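Local coordinates for putative major capsid protein (Cafeteriavirus-dependent mavirus, PDB 6G43) that probably forms the icosahedral shell of this virophage as its major capsid protein, a trimer of double jelly-roll subunits, at residues Ser100-Arg105 with Leu141-Ser146. Sequence-based numbering, arbitrary orientation.
Sequences SFPVNR and LLSPCS
Phe101 N donates to Cys145 O at 2.8 Å, a nearly straight bond (161°) and the one hydrogen bond between the segments. The same oxygen receives a CA-H...O contact from Ser100 CA, at 3.3 Å. With CG beside its own backbone N (chi1 -58°), Phe101 lays its ring against Leu142, Ser143 and Ser146, with Cys145 O over one face, toward the rim. Ser146 CA makes an off-centre CH-pi contact, 4.2 Å from the ring centroid. Leu142 CB lies at the ring edge, while Ser143 CB packs obliquely against Phe101 CD1 at 3.4 Å. Across the Phe101 N to Cys145 O bond from the ring, Pro102 CD rests on Cys145 CB at 3.7 Å. Ser143 OG accepts from Cys145 N at 3.0 Å, an ST turn; Glu204 also bonds this hydroxyl. The Arg105 guanidinium grips Ser100 side-on, with hydrogen bonds from NE to Ser100 O (3.1 Å) and from NH2 to Ser100 OG (2.7 Å); NH1 salt-bridges Asp351. The buried contact joins the turn entering helix 102-105 to the loop leaving helix 136-142. Ile127 of helix 123-130 and Leu139 pack on Phe101. Strand 196-205, in the antiparallel sheet that probably belongs to the N-terminal jelly roll, meets both segments.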
loop_
_atom_site.group_PDB
_atom_site.type_symbol
_atom_site.label_atom_id
_atom_site.label_comp_id
_atom_site.label_asym_id
_atom_site.label_seq_id
_atom_site.Cartn_x
_atom_site.Cartn_y
_atom_site.Cartn_z
ATOM N N SER A 100 15.810 -9.054 -12.186
ATOM C CA SER A 100 15.805 -7.984 -11.188
ATOM C C SER A 100 17.181 -7.324 -11.054
ATOM O O SER A 100 18.199 -8.017 -10.996
ATOM C CB SER A 100 15.332 -8.508 -9.828
ATOM O OG SER A 100 16.295 -9.361 -9.235
ATOM N N PHE A 101 17.196 -5.991 -11.020
ATOM C CA PHE A 101 18.432 -5.202 -10.899
ATOM C C PHE A 101 19.523 -5.655 -11.883
ATOM O O PHE A 101 20.619 -6.028 -11.458
ATOM C CB PHE A 101 18.951 -5.256 -9.455
ATOM C CG PHE A 101 17.966 -4.752 -8.440
ATOM C CD1 PHE A 101 17.896 -3.397 -8.136
ATOM C CD2 PHE A 101 17.104 -5.632 -7.794
ATOM C CE1 PHE A 101 16.983 -2.925 -7.204
ATOM C CE2 PHE A 101 16.190 -5.167 -6.859
ATOM C CZ PHE A 101 16.130 -3.812 -6.562
ATOM N N PRO A 102 19.225 -5.622 -13.198
ATOM C CA PRO A 102 20.129 -6.204 -14.200
ATOM C C PRO A 102 21.500 -5.522 -14.335
ATOM O O PRO A 102 22.449 -6.171 -14.775
ATOM C CB PRO A 102 19.330 -6.086 -15.506
ATOM C CG PRO A 102 18.413 -4.942 -15.284
ATOM C CD PRO A 102 18.059 -4.978 -13.827
ATOM N N VAL A 103 21.602 -4.244 -13.971
ATOM C CA VAL A 103 22.877 -3.522 -14.035
ATOM C C VAL A 103 23.824 -3.994 -12.934
ATOM O O VAL A 103 24.929 -4.445 -13.219
ATOM C CB VAL A 103 22.674 -1.994 -13.954
ATOM C CG1 VAL A 103 24.005 -1.259 -13.920
ATOM C CG2 VAL A 103 21.850 -1.515 -15.137
ATOM N N ASN A 104 23.379 -3.900 -11.685
ATOM C CA ASN A 104 24.194 -4.306 -10.533
ATOM C C ASN A 104 24.447 -5.817 -10.439
ATOM O O ASN A 104 25.513 -6.236 -9.987
ATOM C CB ASN A 104 23.563 -3.787 -9.242
ATOM C CG ASN A 104 23.745 -2.288 -9.077
ATOM O OD1 ASN A 104 24.837 -1.827 -8.743
ATOM N ND2 ASN A 104 22.682 -1.520 -9.313
ATOM N N ARG A 105 23.472 -6.622 -10.862
ATOM C CA ARG A 105 23.636 -8.079 -10.980
ATOM C C ARG A 105 24.771 -8.454 -11.951
ATOM O O ARG A 105 25.427 -9.482 -11.782
ATOM C CB ARG A 105 22.312 -8.704 -11.443
ATOM C CG ARG A 105 22.207 -10.217 -11.301
ATOM C CD ARG A 105 21.027 -10.785 -12.090
ATOM N NE ARG A 105 19.735 -10.654 -11.408
ATOM C CZ ARG A 105 19.212 -11.537 -10.551
ATOM N NH1 ARG A 105 19.860 -12.656 -10.214
ATOM N NH2 ARG A 105 18.021 -11.293 -10.005
ATOM N N LEU A 141 13.114 3.282 -6.929
ATOM C CA LEU A 141 13.966 4.428 -7.267
ATOM C C LEU A 141 15.411 4.039 -7.623
ATOM O O LEU A 141 16.084 4.789 -8.328
ATOM C CB LEU A 141 13.968 5.441 -6.115
ATOM C CG LEU A 141 12.609 6.044 -5.742
ATOM C CD1 LEU A 141 12.723 6.857 -4.458
ATOM C CD2 LEU A 141 12.044 6.895 -6.875
ATOM N N LEU A 142 15.887 2.893 -7.126
ATOM C CA LEU A 142 17.195 2.349 -7.521
ATOM C C LEU A 142 17.188 1.827 -8.952
ATOM O O LEU A 142 18.052 2.192 -9.751
ATOM C CB LEU A 142 17.638 1.208 -6.596
ATOM C CG LEU A 142 18.158 1.508 -5.189
ATOM C CD1 LEU A 142 18.377 0.207 -4.432
ATOM C CD2 LEU A 142 19.459 2.296 -5.212
ATOM N N SER A 143 16.221 0.963 -9.251
ATOM C CA SER A 143 16.139 0.277 -10.543
ATOM C C SER A 143 14.720 0.289 -11.121
ATOM O O SER A 143 13.747 0.257 -10.366
ATOM C CB SER A 143 16.597 -1.175 -10.379
ATOM O OG SER A 143 16.531 -1.884 -11.606
ATOM N N PRO A 144 14.599 0.307 -12.468
ATOM C CA PRO A 144 13.301 0.051 -13.098
ATOM C C PRO A 144 12.876 -1.422 -13.047
ATOM O O PRO A 144 11.729 -1.730 -13.364
ATOM C CB PRO A 144 13.519 0.503 -14.547
ATOM C CG PRO A 144 14.971 0.323 -14.781
ATOM C CD PRO A 144 15.635 0.622 -13.472
ATOM N N CYS A 145 13.795 -2.314 -12.677
ATOM C CA CYS A 145 13.506 -3.730 -12.493
ATOM C C CYS A 145 13.728 -4.122 -11.033
ATOM O O CYS A 145 14.549 -4.984 -10.719
ATOM C CB CYS A 145 14.397 -4.543 -13.433
ATOM S SG CYS A 145 14.239 -4.032 -15.159
ATOM N N SER A 146 12.975 -3.473 -10.147
ATOM C CA SER A 146 13.107 -3.656 -8.697
ATOM C C SER A 146 12.339 -4.853 -8.123
ATOM O O SER A 146 12.673 -5.338 -7.040
ATOM C CB SER A 146 12.671 -2.378 -7.978
ATOM O OG SER A 146 11.321 -2.055 -8.269
#